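Local coordinates for pentalenene synthase (Streptomyces chartreusis NRRL 3882, PDB 6Q4S), which probably converts (2E,6E)-farnesyl diphosphate into the bicyclic sesquiterpenol 7-epi-alpha-eudesmol by magnesium-dependent loss of diphosphate and 1,10-cyclisation, at residues Gln52-Thr57 against Asp64-Leu69; Met70-Leu75 against Ile183-Asp188; Glu272-Val277 against Ala300-Ile305; Met280-Arg285 against Ala289-Val294. All coordinates share one frame; numbering follows the deposited sequence.

Interaction 1 (Gln52-Thr57 against Asp64-Leu69); sequences QAAART and DDMVVL
Met66 lays its thioether against the backbone of Ala54 and Ala55, a packing contact in which one long side chain of helix 63-79 meets two alanines of helix 50-57. The methyl CE of Met66 lies 3.8 Å from Ala54 O and 4.1 Å from Ala55 CA, while SD of Met66 makes an apolar contact with CB of Ala54 at 4.1 Å. The Met66 chain leaves its helix with CG anti to the backbone N (chi1 -177°) and then bends at chi2 and at chi3, which brings sulfur and methyl together onto the same helical turn. The small alanine side chains are consistent with the close approach of the backbones, 6.6 Å between CA of Ala54 and CA of Leu69. Both helices belong to the all-helical terpene synthase fold, and 63-79 is the helix that leads into the aspartate-rich DDXXD motif. Ser16, Ala22 and Ala61 also pack against Met66.

On helix 50-57, Ala53 O accepts two hydrogen bonds from Thr57, one from N and one from OG1 at 2.9 Å, the hydroxyl lying above the carbonyl plane. On the other helix, Asp65 reaches outside the pair to form a salt bridge with Arg192.

Interaction 2 (Met70-Leu75 against Ile183-Asp188); sequences MNWFSL and IHHSID
Trp72 and His185 meet rim to rim, neither ring lying over the face of the other. The benzo carbons CZ2 and CH2 make the approach: CZ2 of Trp72 is 3.6 Å from ND1 of His185 and 4.1 Å from its CE1, and the neighbouring CH2 of Trp72 lies 3.9 Å from that same ND1. The planes are inclined at 62°, with the centroids of the indole six-membered ring and the imidazole 5.8 Å apart. Trp72 reaches across with CG anti to its own N (chi1 -177°), which carries the indole off helix 63-79. His185 instead places CG between its backbone N and carbonyl carbon (chi1 63°), which sets ND1 beside CZ2 of Trp72. CH2 of Trp72 also comes within 4.0 Å of the carbonyl oxygen of His185 and 4.5 Å of CA of Ser186.

The pair lies deep in the helical bundle of the class I terpene synthase fold, joining helix 63-79 to helix 183-194. Nearby, Asn223 and Arg177 probably serve magnesium and substrate; their side chains are about 9 Å from that of Ser186 and about 10 Å from that of His185, respectively. Further aromatic rings surround the pair: Trp123 meets Trp72, while Trp146 packs edge-to-face with His185 and Phe149 also meets it. Ser186 sends its hydroxyl back to Gly182 O, and its carbonyl accepts a hydrogen bond from Tyr58 OH.

Interaction 3 (Glu272-Val277 against Ala300-Ile305); sequences ELQERV and AIQHWI
Gln302 and Gln274 bring their amide ends together between helix 288-313 and helix 252-284, two consecutive long helices that form a helical hairpin in the terpene synthase fold. The terminal amide of Gln274 is probably turned over in the model. Followed outward from its backbone, Gln302 starts with CB pointing toward the facing helix. Its CG, set anti to the carbonyl carbon (chi1 -56°), is the first atom of the chain to touch the partner, 3.5 Å from the amide atom modelled as NE2 of Gln274. Beyond CG the chain runs extended, carrying CD of Gln302 to 3.6 Å from that same atom. At the tip, NE2 of Gln302 lies 3.6 Å from CD of Gln274. The two side chains cross at a slant, with amide planes 58° apart.

With CA of Gln274 and CA of Gln302 10.2 Å apart, the contact is made by the ends of these two long side chains. Phe11 from an N-terminal loop touches both glutamines, and Tyr270, one turn before Gln274 on the same helix, packs against Gln302. The contact is near the surface, and both residues are partly exposed. The nearest modelled approach is 2.8 Å, between NE2 of Gln274 and NE2 of Gln302.

Interaction 4 (Met280-Arg285 against Ala289-Val294); sequences MCDELR and AERDRV
Helix 280-284 and helix 289-294 run roughly antiparallel, at 141° with axes 10.9 Å apart, and Arg285 ends the first in a Schellman motif with positive phi. Across the gap, Arg291 extends from CG to NE and grips one carboxylate oxygen of Asp282 in a salt bridge. NH2 of Arg291 is 2.5 Å from OD1 of Asp282, meeting its anti lone pair near the guanidinium plane; NH1 adds a weak bond to the same oxygen. Cys281 CB lies over one guanidinium face, offset toward its rim and 3.6 Å from NH1 of Arg291, while NE of Arg291 bonds to Leu286 O in the connecting turn. Deeper in, CG1 of Val294 meets the methyl CE of Met280 tip to tip at 3.8 Å and SG of Cys281 at 3.9 Å. NH2 of Arg285 forms a salt bridge with Asp287 of the second subunit. The hairpin end packs on Ala202 of helix 200-203, which touches Met280, Leu284 and Val294.

From the N terminus, interaction 1 closes a short connection between helices 50-57 and 63-79. Interaction 2 follows in series: the next turns of helix 63-79 reach over more than a hundred residues to helix 183-194. Phe73 and Met70 pack on Ala53, Ala54 and Thr57, making the two contacts continuous. Interaction 3 comes later in the chain and joins the last two long helices, with interaction 4 nested inside its loop at the tight end of the same hairpin; Val277 and Val294 touch between them. Trp304 ties this hairpin inward, packing against Thr57, Phe73 and Ile183, whereas interaction 4 touches neither of the first two.

Interaction 1 (Gln52-Thr57 against Asp64-Leu69)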
loop_
_atom_site.group_PDB
_atom_site.type_symbol
_atom_site.label_atom_id
_atom_site.label_comp_id
_atom_site.label_asym_id
_atom_site.label_seq_id
_atom_site.Cartn_x
_atom_site.Cartn_y
_atom_site.Cartn_z
ATOM N N GLN A 52 23.933 15.053 -5.058
ATOM C CA GLN A 52 23.640 15.914 -6.157
ATOM C C GLN A 52 22.342 15.580 -6.801
ATOM O O GLN A 52 21.547 16.457 -7.143
ATOM C CB GLN A 52 24.832 15.892 -7.145
ATOM C CG GLN A 52 24.652 16.820 -8.316
ATOM C CD GLN A 52 25.520 16.411 -9.506
ATOM O OE1 GLN A 52 26.597 15.825 -9.359
ATOM N NE2 GLN A 52 25.020 16.674 -10.679
ATOM N N ALA A 53 22.049 14.286 -6.986
ATOM C CA ALA A 53 20.759 13.922 -7.546
ATOM C C ALA A 53 19.624 14.454 -6.672
ATOM O O ALA A 53 18.616 15.023 -7.189
ATOM C CB ALA A 53 20.688 12.392 -7.679
ATOM N N ALA A 54 19.763 14.266 -5.343
ATOM C CA ALA A 54 18.680 14.763 -4.454
ATOM C C ALA A 54 18.448 16.280 -4.567
ATOM O O ALA A 54 17.315 16.786 -4.581
ATOM C CB ALA A 54 18.972 14.360 -3.042
ATOM N N ALA A 55 19.555 17.013 -4.651
ATOM C CA ALA A 55 19.497 18.484 -4.794
ATOM C C ALA A 55 18.817 18.936 -6.081
ATOM O O ALA A 55 18.161 19.991 -6.114
ATOM C CB ALA A 55 20.929 19.058 -4.702
ATOM N N ARG A 56 18.939 18.146 -7.151
ATOM C CA ARG A 56 18.273 18.470 -8.483
ATOM C C ARG A 56 16.863 17.984 -8.610
ATOM O O ARG A 56 16.046 18.568 -9.304
ATOM C CB ARG A 56 19.118 17.844 -9.578
ATOM C CG ARG A 56 20.530 18.374 -9.716
ATOM C CD ARG A 56 21.214 17.669 -10.897
ATOM N NE ARG A 56 22.564 18.171 -11.118
ATOM C CZ ARG A 56 22.799 19.326 -11.755
ATOM N NH1 ARG A 56 21.804 20.063 -12.237
ATOM N NH2 ARG A 56 24.034 19.729 -11.927
ATOM N N THR A 57 16.539 16.878 -7.914
ATOM C CA THR A 57 15.176 16.363 -7.942
ATOM C C THR A 57 14.180 16.886 -6.891
ATOM O O THR A 57 12.940 16.872 -7.128
ATOM C CB THR A 57 15.148 14.813 -7.916
ATOM O OG1 THR A 57 15.820 14.296 -6.772
ATOM C CG2 THR A 57 15.866 14.303 -9.133
ATOM N N ASP A 64 16.797 20.929 6.399
ATOM C CA ASP A 64 16.814 19.729 7.214
ATOM C C ASP A 64 16.146 18.563 6.411
ATOM O O ASP A 64 16.483 17.412 6.611
ATOM C CB ASP A 64 16.064 19.927 8.519
ATOM C CG ASP A 64 16.762 20.914 9.477
ATOM O OD1 ASP A 64 18.022 20.969 9.541
ATOM O OD2 ASP A 64 16.004 21.596 10.186
ATOM N N ASP A 65 15.119 18.902 5.665
ATOM C CA ASP A 65 14.415 17.934 4.806
ATOM C C ASP A 65 15.286 17.472 3.636
ATOM O O ASP A 65 15.201 16.323 3.222
ATOM C CB ASP A 65 13.143 18.540 4.281
ATOM C CG ASP A 65 12.081 18.703 5.363
ATOM O OD1 ASP A 65 12.164 18.049 6.431
ATOM O OD2 ASP A 65 11.064 19.364 5.086
ATOM N N MET A 66 16.204 18.311 3.183
ATOM C CA MET A 66 17.161 17.877 2.168
ATOM C C MET A 66 18.032 16.779 2.726
ATOM O O MET A 66 18.320 15.771 2.039
ATOM C CB MET A 66 18.010 19.042 1.632
ATOM C CG MET A 66 18.974 18.651 0.529
ATOM S SD MET A 66 18.277 17.784 -0.926
ATOM C CE MET A 66 17.226 19.043 -1.470
ATOM N N VAL A 67 18.404 16.897 4.001
ATOM C CA VAL A 67 19.147 15.821 4.645
ATOM C C VAL A 67 18.355 14.438 4.660
ATOM O O VAL A 67 18.916 13.436 4.313
ATOM C CB VAL A 67 19.561 16.143 6.102
ATOM C CG1 VAL A 67 20.388 14.965 6.641
ATOM C CG2 VAL A 67 20.444 17.410 6.137
ATOM N N VAL A 68 17.096 14.490 5.056
ATOM C CA VAL A 68 16.212 13.319 5.123
ATOM C C VAL A 68 16.099 12.729 3.704
ATOM O O VAL A 68 16.219 11.520 3.528
ATOM C CB VAL A 68 14.841 13.756 5.649
ATOM C CG1 VAL A 68 13.772 12.644 5.491
ATOM C CG2 VAL A 68 14.955 14.140 7.107
ATOM N N LEU A 69 15.935 13.592 2.701
ATOM C CA LEU A 69 15.859 13.131 1.303
ATOM C C LEU A 69 17.117 12.440 0.798
ATOM O O LEU A 69 17.027 11.382 0.167
ATOM C CB LEU A 69 15.336 14.205 0.374
ATOM C CG LEU A 69 13.895 14.628 0.607
ATOM C CD1 LEU A 69 13.687 16.045 0.110
ATOM C CD2 LEU A 69 12.808 13.678 0.053
#

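Interaction 2 (Met70-Leu75 against Ile183-Asp188)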
loop_
_atom_site.group_PDB
_atom_site.type_symbol
_atom_site.label_atom_id
_atom_site.label_comp_id
_atom_site.label_asym_id
_atom_site.label_seq_id
_atom_site.Cartn_x
_atom_site.Cartn_y
_atom_site.Cartn_z
ATOM N N MET A 70 18.295 12.970 1.105
ATOM C CA MET A 70 19.518 12.317 0.764
ATOM C C MET A 70 19.653 10.997 1.500
ATOM O O MET A 70 20.137 10.001 0.942
ATOM C CB MET A 70 20.740 13.158 1.069
ATOM C CG MET A 70 20.743 14.488 0.288
ATOM S SD MET A 70 22.222 15.432 0.736
ATOM C CE MET A 70 22.044 16.676 -0.557
ATOM N N ASN A 71 19.269 10.989 2.780
ATOM C CA ASN A 71 19.382 9.776 3.521
ATOM C C ASN A 71 18.500 8.646 2.804
ATOM O O ASN A 71 18.955 7.514 2.577
ATOM C CB ASN A 71 18.963 9.999 4.993
ATOM C CG ASN A 71 19.911 10.922 5.756
ATOM O OD1 ASN A 71 21.070 11.137 5.373
ATOM N ND2 ASN A 71 19.451 11.342 6.926
ATOM N N TRP A 72 17.269 8.975 2.561
ATOM C CA TRP A 72 16.361 8.103 1.808
ATOM C C TRP A 72 16.908 7.625 0.465
ATOM O O TRP A 72 17.007 6.430 0.227
ATOM C CB TRP A 72 15.117 8.840 1.556
ATOM C CG TRP A 72 14.079 8.082 0.873
ATOM C CD1 TRP A 72 13.705 6.796 1.085
ATOM C CD2 TRP A 72 13.263 8.580 -0.135
ATOM N NE1 TRP A 72 12.667 6.454 0.257
ATOM C CE2 TRP A 72 12.387 7.531 -0.528
ATOM C CE3 TRP A 72 13.192 9.804 -0.791
ATOM C CZ2 TRP A 72 11.392 7.723 -1.475
ATOM C CZ3 TRP A 72 12.259 9.980 -1.738
ATOM C CH2 TRP A 72 11.358 8.950 -2.086
ATOM N N PHE A 73 17.326 8.575 -0.364
ATOM C CA PHE A 73 18.031 8.276 -1.581
ATOM C C PHE A 73 19.087 7.191 -1.394
ATOM O O PHE A 73 19.196 6.316 -2.218
ATOM C CB PHE A 73 18.751 9.510 -2.119
ATOM C CG PHE A 73 18.259 10.004 -3.419
ATOM C CD1 PHE A 73 18.865 9.604 -4.580
ATOM C CD2 PHE A 73 17.266 10.967 -3.492
ATOM C CE1 PHE A 73 18.448 10.093 -5.797
ATOM C CE2 PHE A 73 16.874 11.513 -4.715
ATOM C CZ PHE A 73 17.442 11.057 -5.856
ATOM N N SER A 74 19.906 7.284 -0.354
ATOM C CA SER A 74 20.936 6.340 -0.179
ATOM C C SER A 74 20.420 4.899 0.058
ATOM O O SER A 74 21.159 3.959 -0.268
ATOM C CB SER A 74 21.917 6.731 0.960
ATOM O OG SER A 74 21.345 6.605 2.244
ATOM N N LEU A 75 19.220 4.756 0.657
ATOM C CA LEU A 75 18.687 3.448 1.097
ATOM C C LEU A 75 18.496 2.553 -0.082
ATOM O O LEU A 75 18.989 1.442 -0.089
ATOM C CB LEU A 75 17.347 3.552 1.877
ATOM C CG LEU A 75 17.582 4.237 3.192
ATOM C CD1 LEU A 75 16.328 4.419 4.006
ATOM C CD2 LEU A 75 18.650 3.528 3.977
ATOM N N ILE A 183 9.859 5.558 -10.006
ATOM C CA ILE A 183 9.677 6.970 -10.177
ATOM C C ILE A 183 8.325 7.430 -9.627
ATOM O O ILE A 183 8.139 8.605 -9.333
ATOM C CB ILE A 183 9.804 7.310 -11.681
ATOM C CG1 ILE A 183 11.275 7.362 -12.066
ATOM C CG2 ILE A 183 9.166 8.619 -12.033
ATOM C CD1 ILE A 183 12.138 8.343 -11.254
ATOM N N HIS A 184 7.336 6.539 -9.537
ATOM C CA HIS A 184 6.066 6.953 -8.976
ATOM C C HIS A 184 6.246 7.474 -7.522
ATOM O O HIS A 184 5.705 8.538 -7.174
ATOM C CB HIS A 184 5.039 5.805 -9.031
ATOM C CG HIS A 184 4.560 5.531 -10.432
ATOM N ND1 HIS A 184 5.314 4.851 -11.368
ATOM C CD2 HIS A 184 3.411 5.877 -11.055
ATOM C CE1 HIS A 184 4.638 4.806 -12.510
ATOM N NE2 HIS A 184 3.479 5.412 -12.336
ATOM N N HIS A 185 6.937 6.698 -6.688
ATOM C CA HIS A 185 7.128 7.091 -5.265
ATOM C C HIS A 185 8.074 8.304 -5.205
ATOM O O HIS A 185 7.969 9.171 -4.261
ATOM C CB HIS A 185 7.639 5.951 -4.372
ATOM C CG HIS A 185 8.981 5.424 -4.740
ATOM N ND1 HIS A 185 10.165 6.061 -4.409
ATOM C CD2 HIS A 185 9.348 4.255 -5.316
ATOM C CE1 HIS A 185 11.185 5.353 -4.830
ATOM N NE2 HIS A 185 10.711 4.236 -5.356
ATOM N N SER A 186 9.002 8.356 -6.179
ATOM C CA SER A 186 9.943 9.518 -6.271
ATOM C C SER A 186 9.209 10.826 -6.482
ATOM O O SER A 186 9.568 11.843 -5.831
ATOM C CB SER A 186 11.052 9.262 -7.288
ATOM O OG SER A 186 11.696 8.036 -7.010
ATOM N N ILE A 187 8.205 10.811 -7.361
ATOM C CA ILE A 187 7.334 11.951 -7.621
ATOM C C ILE A 187 6.470 12.264 -6.422
ATOM O O ILE A 187 6.371 13.438 -5.989
ATOM C CB ILE A 187 6.458 11.741 -8.857
ATOM C CG1 ILE A 187 7.328 11.788 -10.128
ATOM C CG2 ILE A 187 5.382 12.835 -8.973
ATOM C CD1 ILE A 187 6.722 11.013 -11.298
ATOM N N ASP A 188 5.921 11.218 -5.802
ATOM C CA ASP A 188 5.103 11.393 -4.593
ATOM C C ASP A 188 5.892 12.196 -3.535
ATOM O O ASP A 188 5.328 13.034 -2.873
ATOM C CB ASP A 188 4.704 10.058 -3.975
ATOM C CG ASP A 188 3.759 9.231 -4.841
ATOM O OD1 ASP A 188 3.006 9.767 -5.677
ATOM O OD2 ASP A 188 3.728 8.017 -4.634
#

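Interaction 3 (Glu272-Val277 against Ala300-Ile305)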
loop_
_atom_site.group_PDB
_atom_site.type_symbol
_atom_site.label_atom_id
_atom_site.label_comp_id
_atom_site.label_asym_id
_atom_site.label_seq_id
_atom_site.Cartn_x
_atom_site.Cartn_y
_atom_site.Cartn_z
ATOM N N GLU A 272 2.655 16.563 -24.518
ATOM C CA GLU A 272 1.241 16.768 -24.960
ATOM C C GLU A 272 0.261 16.730 -23.779
ATOM O O GLU A 272 -0.737 17.475 -23.741
ATOM C CB GLU A 272 0.765 15.715 -25.975
ATOM C CG GLU A 272 1.370 15.787 -27.384
ATOM C CD GLU A 272 1.278 14.477 -28.226
ATOM O OE1 GLU A 272 0.562 13.495 -27.867
ATOM O OE2 GLU A 272 1.956 14.423 -29.290
ATOM N N LEU A 273 0.486 15.820 -22.841
ATOM C CA LEU A 273 -0.436 15.726 -21.685
ATOM C C LEU A 273 -0.194 16.935 -20.776
ATOM O O LEU A 273 -1.131 17.519 -20.230
ATOM C CB LEU A 273 -0.289 14.384 -20.968
ATOM C CG LEU A 273 -0.763 13.200 -21.774
ATOM C CD1 LEU A 273 -0.324 11.898 -21.144
ATOM C CD2 LEU A 273 -2.255 13.230 -21.885
ATOM N N GLN A 274 1.042 17.350 -20.629
ATOM C CA GLN A 274 1.305 18.597 -19.913
ATOM C C GLN A 274 0.447 19.795 -20.388
ATOM O O GLN A 274 -0.078 20.554 -19.577
ATOM C CB GLN A 274 2.754 18.987 -19.999
ATOM C CG GLN A 274 3.514 18.933 -18.722
ATOM C CD GLN A 274 4.894 19.518 -18.818
ATOM O OE1 GLN A 274 5.224 20.315 -19.742
ATOM N NE2 GLN A 274 5.700 19.217 -17.818
ATOM N N GLU A 275 0.305 19.969 -21.697
ATOM C CA GLU A 275 -0.519 21.078 -22.231
ATOM C C GLU A 275 -2.015 20.858 -21.960
ATOM O O GLU A 275 -2.811 21.802 -21.996
ATOM C CB GLU A 275 -0.208 21.305 -23.737
ATOM C CG GLU A 275 1.143 22.010 -23.953
ATOM C CD GLU A 275 1.938 21.552 -25.198
ATOM O OE1 GLU A 275 1.363 21.452 -26.316
ATOM O OE2 GLU A 275 3.169 21.310 -25.071
ATOM N N ARG A 276 -2.409 19.627 -21.667
ATOM C CA ARG A 276 -3.814 19.345 -21.342
ATOM C C ARG A 276 -4.218 19.565 -19.853
ATOM O O ARG A 276 -5.389 19.487 -19.508
ATOM C CB ARG A 276 -4.126 17.923 -21.781
ATOM C CG ARG A 276 -5.388 17.828 -22.603
ATOM C CD ARG A 276 -5.710 16.376 -22.894
ATOM N NE ARG A 276 -4.801 15.845 -23.899
ATOM C CZ ARG A 276 -4.697 14.554 -24.227
ATOM N NH1 ARG A 276 -5.430 13.621 -23.598
ATOM N NH2 ARG A 276 -3.831 14.186 -25.180
ATOM N N VAL A 277 -3.248 19.843 -18.991
ATOM C CA VAL A 277 -3.501 20.017 -17.547
ATOM C C VAL A 277 -4.576 21.101 -17.223
ATOM O O VAL A 277 -5.528 20.813 -16.473
ATOM C CB VAL A 277 -2.151 20.202 -16.797
ATOM C CG1 VAL A 277 -2.325 20.763 -15.380
ATOM C CG2 VAL A 277 -1.397 18.869 -16.790
ATOM N N ALA A 300 7.045 18.808 -9.860
ATOM C CA ALA A 300 7.755 17.720 -9.228
ATOM C C ALA A 300 8.150 16.645 -10.313
ATOM O O ALA A 300 9.227 16.121 -10.261
ATOM C CB ALA A 300 6.890 17.058 -8.115
ATOM N N ILE A 301 7.283 16.408 -11.277
ATOM C CA ILE A 301 7.590 15.477 -12.363
ATOM C C ILE A 301 8.750 16.054 -13.186
ATOM O O ILE A 301 9.740 15.373 -13.398
ATOM C CB ILE A 301 6.390 15.155 -13.252
ATOM C CG1 ILE A 301 5.249 14.547 -12.438
ATOM C CG2 ILE A 301 6.876 14.153 -14.329
ATOM C CD1 ILE A 301 3.971 14.410 -13.204
ATOM N N GLN A 302 8.681 17.347 -13.534
ATOM C CA GLN A 302 9.761 17.983 -14.308
ATOM C C GLN A 302 11.079 17.963 -13.581
ATOM O O GLN A 302 12.160 17.728 -14.162
ATOM C CB GLN A 302 9.402 19.426 -14.614
ATOM C CG GLN A 302 8.092 19.640 -15.347
ATOM C CD GLN A 302 7.728 21.147 -15.522
ATOM O OE1 GLN A 302 8.288 22.029 -14.882
ATOM N NE2 GLN A 302 6.811 21.413 -16.419
ATOM N N HIS A 303 11.034 18.183 -12.277
ATOM C CA HIS A 303 12.257 18.114 -11.523
ATOM C C HIS A 303 12.900 16.757 -11.645
ATOM O O HIS A 303 14.144 16.658 -11.618
ATOM C CB HIS A 303 12.062 18.493 -10.017
ATOM C CG HIS A 303 11.462 19.860 -9.802
ATOM N ND1 HIS A 303 10.638 20.163 -8.737
ATOM C CD2 HIS A 303 11.568 21.001 -10.529
ATOM C CE1 HIS A 303 10.234 21.414 -8.840
ATOM N NE2 HIS A 303 10.767 21.938 -9.930
ATOM N N TRP A 304 12.064 15.700 -11.701
ATOM C CA TRP A 304 12.624 14.378 -11.790
ATOM C C TRP A 304 13.221 14.100 -13.197
ATOM O O TRP A 304 14.335 13.587 -13.313
ATOM C CB TRP A 304 11.604 13.307 -11.367
ATOM C CG TRP A 304 11.971 12.863 -10.060
ATOM C CD1 TRP A 304 11.443 13.295 -8.817
ATOM C CD2 TRP A 304 13.060 12.016 -9.756
ATOM N NE1 TRP A 304 12.139 12.721 -7.799
ATOM C CE2 TRP A 304 13.133 11.926 -8.317
ATOM C CE3 TRP A 304 13.979 11.301 -10.538
ATOM C CZ2 TRP A 304 14.081 11.165 -7.668
ATOM C CZ3 TRP A 304 14.952 10.517 -9.875
ATOM C CH2 TRP A 304 14.971 10.452 -8.436
ATOM N N ILE A 305 12.441 14.352 -14.228
ATOM C CA ILE A 305 12.920 14.095 -15.598
ATOM C C ILE A 305 14.188 14.919 -15.867
ATOM O O ILE A 305 15.237 14.344 -16.226
ATOM C CB ILE A 305 11.860 14.429 -16.661
ATOM C CG1 ILE A 305 10.631 13.574 -16.489
ATOM C CG2 ILE A 305 12.490 14.240 -18.055
ATOM C CD1 ILE A 305 9.422 14.032 -17.304
#

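Interaction 4 (Met280-Arg285 against Ala289-Val294)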
loop_
_atom_site.group_PDB
_atom_site.type_symbol
_atom_site.label_atom_id
_atom_site.label_comp_id
_atom_site.label_asym_id
_atom_site.label_seq_id
_atom_site.Cartn_x
_atom_site.Cartn_y
_atom_site.Cartn_z
ATOM N N MET A 280 -7.858 19.605 -17.799
ATOM C CA MET A 280 -8.160 18.622 -16.760
ATOM C C MET A 280 -8.734 19.361 -15.535
ATOM O O MET A 280 -9.739 18.941 -14.975
ATOM C CB MET A 280 -6.904 17.800 -16.367
ATOM C CG MET A 280 -7.051 16.992 -15.063
ATOM S SD MET A 280 -5.490 16.228 -14.589
ATOM C CE MET A 280 -4.748 17.577 -13.724
ATOM N N CYS A 281 -8.083 20.458 -15.153
ATOM C CA CYS A 281 -8.509 21.241 -14.022
ATOM C C CYS A 281 -9.897 21.809 -14.220
ATOM O O CYS A 281 -10.669 21.840 -13.270
ATOM C CB CYS A 281 -7.524 22.354 -13.729
ATOM S SG CYS A 281 -5.902 21.800 -13.156
ATOM N N ASP A 282 -10.208 22.232 -15.448
ATOM C CA ASP A 282 -11.573 22.680 -15.833
ATOM C C ASP A 282 -12.604 21.549 -15.709
ATOM O O ASP A 282 -13.650 21.723 -15.113
ATOM C CB ASP A 282 -11.606 23.232 -17.289
ATOM C CG ASP A 282 -10.736 24.483 -17.497
ATOM O OD1 ASP A 282 -10.319 25.144 -16.527
ATOM O OD2 ASP A 282 -10.444 24.831 -18.649
ATOM N N GLU A 283 -12.325 20.399 -16.294
ATOM C CA GLU A 283 -13.234 19.226 -16.219
ATOM C C GLU A 283 -13.500 18.751 -14.765
ATOM O O GLU A 283 -14.603 18.314 -14.437
ATOM C CB GLU A 283 -12.606 18.133 -17.078
ATOM C CG GLU A 283 -13.117 16.690 -17.072
ATOM C CD GLU A 283 -12.196 15.795 -17.946
ATOM O OE1 GLU A 283 -11.263 16.327 -18.621
ATOM O OE2 GLU A 283 -12.387 14.556 -17.964
ATOM N N LEU A 284 -12.479 18.867 -13.910
ATOM C CA LEU A 284 -12.597 18.626 -12.460
ATOM C C LEU A 284 -13.218 19.780 -11.666
ATOM O O LEU A 284 -13.557 19.574 -10.519
ATOM C CB LEU A 284 -11.198 18.319 -11.858
ATOM C CG LEU A 284 -10.606 16.984 -12.338
ATOM C CD1 LEU A 284 -9.162 16.842 -11.922
ATOM C CD2 LEU A 284 -11.485 15.822 -11.889
ATOM N N ARG A 285 -13.340 20.975 -12.257
ATOM C CA ARG A 285 -13.888 22.188 -11.587
ATOM C C ARG A 285 -13.022 22.657 -10.420
ATOM O O ARG A 285 -13.515 23.058 -9.365
ATOM C CB ARG A 285 -15.330 22.000 -11.101
ATOM C CG ARG A 285 -16.271 21.389 -12.105
ATOM C CD ARG A 285 -17.653 21.283 -11.482
ATOM N NE ARG A 285 -18.202 19.919 -11.524
ATOM C CZ ARG A 285 -17.910 18.924 -10.671
ATOM N NH1 ARG A 285 -17.030 19.069 -9.681
ATOM N NH2 ARG A 285 -18.502 17.746 -10.823
ATOM N N ALA A 289 -6.513 27.784 -5.986
ATOM C CA ALA A 289 -5.492 27.244 -5.091
ATOM C C ALA A 289 -5.264 25.709 -5.357
ATOM O O ALA A 289 -4.163 25.241 -5.289
ATOM C CB ALA A 289 -5.875 27.500 -3.647
ATOM N N GLU A 290 -6.328 24.978 -5.668
ATOM C CA GLU A 290 -6.234 23.608 -6.164
ATOM C C GLU A 290 -5.406 23.553 -7.481
ATOM O O GLU A 290 -4.449 22.755 -7.576
ATOM C CB GLU A 290 -7.626 22.998 -6.355
ATOM C CG GLU A 290 -8.307 22.750 -5.005
ATOM C CD GLU A 290 -9.800 22.428 -5.062
ATOM O OE1 GLU A 290 -10.525 22.735 -6.065
ATOM O OE2 GLU A 290 -10.259 21.847 -4.065
ATOM N N ARG A 291 -5.742 24.418 -8.457
ATOM C CA ARG A 291 -4.951 24.539 -9.713
ATOM C C ARG A 291 -3.508 24.739 -9.452
ATOM O O ARG A 291 -2.652 24.135 -10.141
ATOM C CB ARG A 291 -5.399 25.696 -10.599
ATOM C CG ARG A 291 -6.632 25.383 -11.393
ATOM C CD ARG A 291 -7.353 26.653 -11.887
ATOM N NE ARG A 291 -8.624 26.210 -12.431
ATOM C CZ ARG A 291 -8.844 25.824 -13.687
ATOM N NH1 ARG A 291 -7.897 25.858 -14.618
ATOM N NH2 ARG A 291 -10.042 25.376 -14.008
ATOM N N ASP A 292 -3.218 25.601 -8.479
ATOM C CA ASP A 292 -1.839 25.893 -8.099
ATOM C C ASP A 292 -1.081 24.673 -7.518
ATOM O O ASP A 292 0.168 24.575 -7.629
ATOM C CB ASP A 292 -1.805 27.029 -7.070
ATOM C CG ASP A 292 -0.389 27.368 -6.625
ATOM O OD1 ASP A 292 0.389 27.761 -7.511
ATOM O OD2 ASP A 292 -0.025 27.219 -5.413
ATOM N N ARG A 293 -1.815 23.825 -6.807
ATOM C CA ARG A 293 -1.247 22.615 -6.193
ATOM C C ARG A 293 -0.961 21.563 -7.301
ATOM O O ARG A 293 0.071 20.920 -7.263
ATOM C CB ARG A 293 -2.179 22.070 -5.075
ATOM C CG ARG A 293 -2.145 22.937 -3.785
ATOM C CD ARG A 293 -3.459 22.801 -2.985
ATOM N NE ARG A 293 -3.775 21.389 -2.738
ATOM C CZ ARG A 293 -4.964 20.866 -2.460
ATOM N NH1 ARG A 293 -6.051 21.610 -2.337
ATOM N NH2 ARG A 293 -5.070 19.552 -2.280
ATOM N N VAL A 294 -1.891 21.431 -8.247
ATOM C CA VAL A 294 -1.672 20.683 -9.499
ATOM C C VAL A 294 -0.409 21.092 -10.240
ATOM O O VAL A 294 0.537 20.241 -10.502
ATOM C CB VAL A 294 -2.911 20.733 -10.404
ATOM C CG1 VAL A 294 -2.627 20.128 -11.796
ATOM C CG2 VAL A 294 -4.030 19.951 -9.760
#